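PDB 2PYX: tryptophan halogenase from Shewanella frigidimarina, which probably acts as a flavin-dependent monooxygenase of the tryptophan halogenase family, binding FAD to support halogenation of an aromatic substrate. Local coordinates for residues A[125-130]-A[485-490]. Residues are numbered along the deposited sequence; the frame is centred on the assembly and turned at random. Where two conformers were deposited one is given.
Sequences CPYWLP and SMQQLA
With CG anti to its own carbonyl carbon (chi1 -61°), Tyr127 swings its ring out of the short helix 125-128 and lays it along the side of helix 484-507, where Ala490 and Met486 receive it one turn apart. The methyl of Ala490 sits at the root of the ring, CB lying 3.6 Å from Tyr127 CG in an oblique approach. At the far end Tyr127 OH comes within 3.2 Å of Met486 CB, a van der Waals touch and no hydrogen bond; in the conformer given, the end of the selenomethionine side chain leads away. Gln487 arrives differently: its CG is anti to the backbone N (chi1 -176°) and its chain bends back at chi2. This brings Gln487 OE1 to the ring edge, 3.8 Å from Tyr127 CD1. The amide and ring planes are 62° apart. Here the principle of an aromatic side chain helping to join two helices distant in sequence is played out at the periphery of the tryptophan halogenase fold, away from the predicted flavin and substrate sites. Val482 and Phe494 also touch Tyr127, while the neighbouring Trp128, whose side chain starts out away from residues 485-490, meets the rings of Phe137 and Tyr470. An alanine in place of Tyr127 would probably leave the Ala490 methyl and Met486 CB without their aromatic neighbour and open a gap between the helices. A polar link between the two segments runs through a water, which donates to Tyr127 O at 2.5 Å. The same water accepts from Gln487 NE2 at 2.6 Å.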
ATOM      1  N   CYS A 125       4.068   3.291 -24.084  1.00 12.10           N
ATOM      2  CA  CYS A 125       5.404   2.898 -23.702  1.00 11.43           C
ATOM      3  C   CYS A 125       6.335   2.543 -24.874  1.00 12.84           C
ATOM      4  O   CYS A 125       7.403   3.131 -24.996  1.00 12.77           O
ATOM      5  CB  CYS A 125       5.317   1.813 -22.623  1.00 11.27           C
ATOM      6  SG  CYS A 125       6.902   1.307 -21.940  1.00 12.71           S
ATOM      7  N   PRO A 126       5.957   1.585 -25.741  1.00 10.81           N
ATOM      8  CA  PRO A 126       6.885   1.285 -26.844  1.00 10.10           C
ATOM      9  C   PRO A 126       7.123   2.452 -27.817  1.00 12.51           C
ATOM     10  O   PRO A 126       8.163   2.465 -28.475  1.00 12.81           O
ATOM     11  CB  PRO A 126       6.222   0.106 -27.568  1.00 12.69           C
ATOM     12  CG  PRO A 126       4.821   0.178 -27.177  1.00 11.82           C
ATOM     13  CD  PRO A 126       4.801   0.681 -25.766  1.00 12.68           C
ATOM     14  N   TYR A 127       6.174   3.383 -27.900  1.00 13.20           N
ATOM     15  CA  TYR A 127       6.349   4.610 -28.709  1.00 14.49           C
ATOM     16  C   TYR A 127       7.286   5.620 -28.066  1.00 14.39           C
ATOM     17  O   TYR A 127       7.892   6.441 -28.765  1.00 15.49           O
ATOM     18  CB  TYR A 127       4.958   5.215 -29.038  1.00 14.62           C
ATOM     19  CG  TYR A 127       4.136   4.220 -29.836  1.00 12.11           C
ATOM     20  CD1 TYR A 127       4.222   4.152 -31.234  1.00 16.11           C
ATOM     21  CD2 TYR A 127       3.341   3.267 -29.196  1.00 11.73           C
ATOM     22  CE1 TYR A 127       3.532   3.161 -31.954  1.00 14.75           C
ATOM     23  CE2 TYR A 127       2.636   2.288 -29.922  1.00 15.28           C
ATOM     24  CZ  TYR A 127       2.726   2.263 -31.312  1.00 13.24           C
ATOM     25  OH  TYR A 127       2.028   1.256 -31.969  1.00 16.13           O
ATOM     26  N   TRP A 128       7.388   5.586 -26.732  1.00 12.05           N
ATOM     27  CA  TRP A 128       8.327   6.424 -26.024  1.00 12.51           C
ATOM     28  C   TRP A 128       9.765   5.898 -26.140  1.00 12.23           C
ATOM     29  O   TRP A 128      10.725   6.660 -26.182  1.00 14.35           O
ATOM     30  CB  TRP A 128       7.910   6.582 -24.538  1.00 12.72           C
ATOM     31  CG  TRP A 128       9.060   6.995 -23.715  1.00 12.82           C
ATOM     32  CD1 TRP A 128       9.560   8.257 -23.569  1.00 12.80           C
ATOM     33  CD2 TRP A 128       9.939   6.138 -22.999  1.00 12.17           C
ATOM     34  NE1 TRP A 128      10.651   8.234 -22.772  1.00 14.05           N
ATOM     35  CE2 TRP A 128      10.932   6.934 -22.430  1.00 13.86           C
ATOM     36  CE3 TRP A 128       9.986   4.749 -22.805  1.00 13.04           C
ATOM     37  CZ2 TRP A 128      11.955   6.399 -21.655  1.00 14.98           C
ATOM     38  CZ3 TRP A 128      10.981   4.235 -22.027  1.00 13.82           C
ATOM     39  CH2 TRP A 128      11.951   5.036 -21.468  1.00 12.46           C
ATOM     40  N   LEU A 129       9.907   4.578 -26.186  1.00 13.56           N
ATOM     41  CA  LEU A 129      11.195   3.941 -26.045  0.50 12.34           C
ATOM     42  C   LEU A 129      12.320   4.529 -26.928  1.00 13.73           C
ATOM     43  O   LEU A 129      13.442   4.740 -26.438  1.00 16.58           O
ATOM     44  CB  LEU A 129      10.979   2.436 -26.257  0.50 15.15           C
ATOM     45  CG  LEU A 129      12.032   1.467 -25.782  0.50 12.49           C
ATOM     46  CD1 LEU A 129      12.291   1.600 -24.297  0.50 13.72           C
ATOM     47  CD2 LEU A 129      11.587   0.058 -26.161  0.50 11.00           C
ATOM     48  N   PRO A 130      12.044   4.788 -28.227  1.00 15.91           N
ATOM     49  CA  PRO A 130      13.119   5.386 -29.036  1.00 18.67           C
ATOM     50  C   PRO A 130      13.625   6.736 -28.528  1.00 19.29           C
ATOM     51  O   PRO A 130      14.700   7.176 -28.941  1.00 21.13           O
ATOM     52  CB  PRO A 130      12.478   5.557 -30.425  1.00 19.55           C
ATOM     53  CG  PRO A 130      11.317   4.629 -30.441  1.00 15.44           C
ATOM     54  CD  PRO A 130      10.815   4.584 -29.014  1.00 16.11           C
ATOM     55  N   SER A 485       0.092   4.827 -38.595  1.00 20.13           N
ATOM     56  CA  SER A 485      -1.140   5.331 -37.995  1.00 21.05           C
ATOM     57  C   SER A 485      -1.003   5.405 -36.469  1.00 22.44           C
ATOM     58  O   SER A 485      -1.464   6.368 -35.829  1.00 22.30           O
ATOM     59  CB  SER A 485      -2.353   4.499 -38.374  1.00 22.15           C
ATOM     60  OG  SER A 485      -2.268   3.157 -37.999  1.00 22.16           O
HETATM   61  N   MSE A 486      -0.339   4.398 -35.902  1.00 22.28           N
HETATM   62  CA  MSE A 486      -0.186   4.292 -34.446  0.50 20.95           C
HETATM   63  C   MSE A 486       0.895   5.254 -33.960  1.00 19.70           C
HETATM   64  O   MSE A 486       0.770   5.852 -32.894  1.00 19.53           O
HETATM   65  CB  MSE A 486       0.175   2.865 -34.034  0.50 19.94           C
HETATM   66  CG  MSE A 486      -0.863   1.813 -34.357  0.50 23.46           C
HETATM   67 SE   MSE A 486      -2.528   1.851 -33.328  0.38 24.13          SE
HETATM   68  CE  MSE A 486      -3.169   0.074 -33.922  0.50 26.54           C
ATOM     69  N   GLN A 487       1.960   5.400 -34.732  1.00 17.48           N
ATOM     70  CA  GLN A 487       2.947   6.409 -34.453  1.00 19.91           C
ATOM     71  C   GLN A 487       2.270   7.780 -34.388  1.00 21.39           C
ATOM     72  O   GLN A 487       2.573   8.600 -33.516  1.00 22.52           O
ATOM     73  CB  GLN A 487       4.010   6.433 -35.536  1.00 21.67           C
ATOM     74  CG  GLN A 487       5.097   7.389 -35.258  1.00 26.08           C
ATOM     75  CD  GLN A 487       5.858   7.016 -34.011  1.00 33.66           C
ATOM     76  OE1 GLN A 487       6.280   5.866 -33.874  1.00 33.37           O
ATOM     77  NE2 GLN A 487       6.021   7.974 -33.080  1.00 33.18           N
ATOM     78  N   GLN A 488       1.368   8.034 -35.339  1.00 23.01           N
ATOM     79  CA  GLN A 488       0.653   9.314 -35.400  1.00 24.68           C
ATOM     80  C   GLN A 488      -0.286   9.504 -34.203  1.00 21.56           C
ATOM     81  O   GLN A 488      -0.318  10.588 -33.636  1.00 24.07           O
ATOM     82  CB  GLN A 488      -0.097   9.434 -36.731  1.00 25.54           C
ATOM     83  CG  GLN A 488       0.853   9.503 -37.938  1.00 29.56           C
ATOM     84  CD  GLN A 488       0.229   8.942 -39.230  1.00 36.05           C
ATOM     85  OE1 GLN A 488      -0.995   8.792 -39.339  1.00 37.70           O
ATOM     86  NE2 GLN A 488       1.079   8.613 -40.198  1.00 40.61           N
ATOM     87  N   LEU A 489      -1.001   8.459 -33.808  1.00 21.72           N
ATOM     88  CA  LEU A 489      -1.836   8.472 -32.593  1.00 20.83           C
ATOM     89  C   LEU A 489      -0.954   8.748 -31.378  1.00 21.67           C
ATOM     90  O   LEU A 489      -1.223   9.656 -30.585  1.00 21.61           O
ATOM     91  CB  LEU A 489      -2.550   7.154 -32.403  1.00 22.75           C
ATOM     92  CG  LEU A 489      -3.425   7.018 -31.154  1.00 23.16           C
ATOM     93  CD1 LEU A 489      -4.390   8.201 -30.957  1.00 26.07           C
ATOM     94  CD2 LEU A 489      -4.153   5.740 -31.194  1.00 23.06           C
ATOM     95  N   ALA A 490       0.137   7.984 -31.267  1.00 21.66           N
ATOM     96  CA  ALA A 490       1.085   8.203 -30.156  1.00 20.05           C
ATOM     97  C   ALA A 490       1.541   9.655 -30.065  1.00 21.82           C
ATOM     98  O   ALA A 490       1.545  10.245 -28.978  1.00 21.76           O
ATOM     99  CB  ALA A 490       2.289   7.247 -30.281  1.00 18.58           C
TER
HETATM  100  O   HOH W   1       7.606   7.080 -31.214  1.00 34.01           O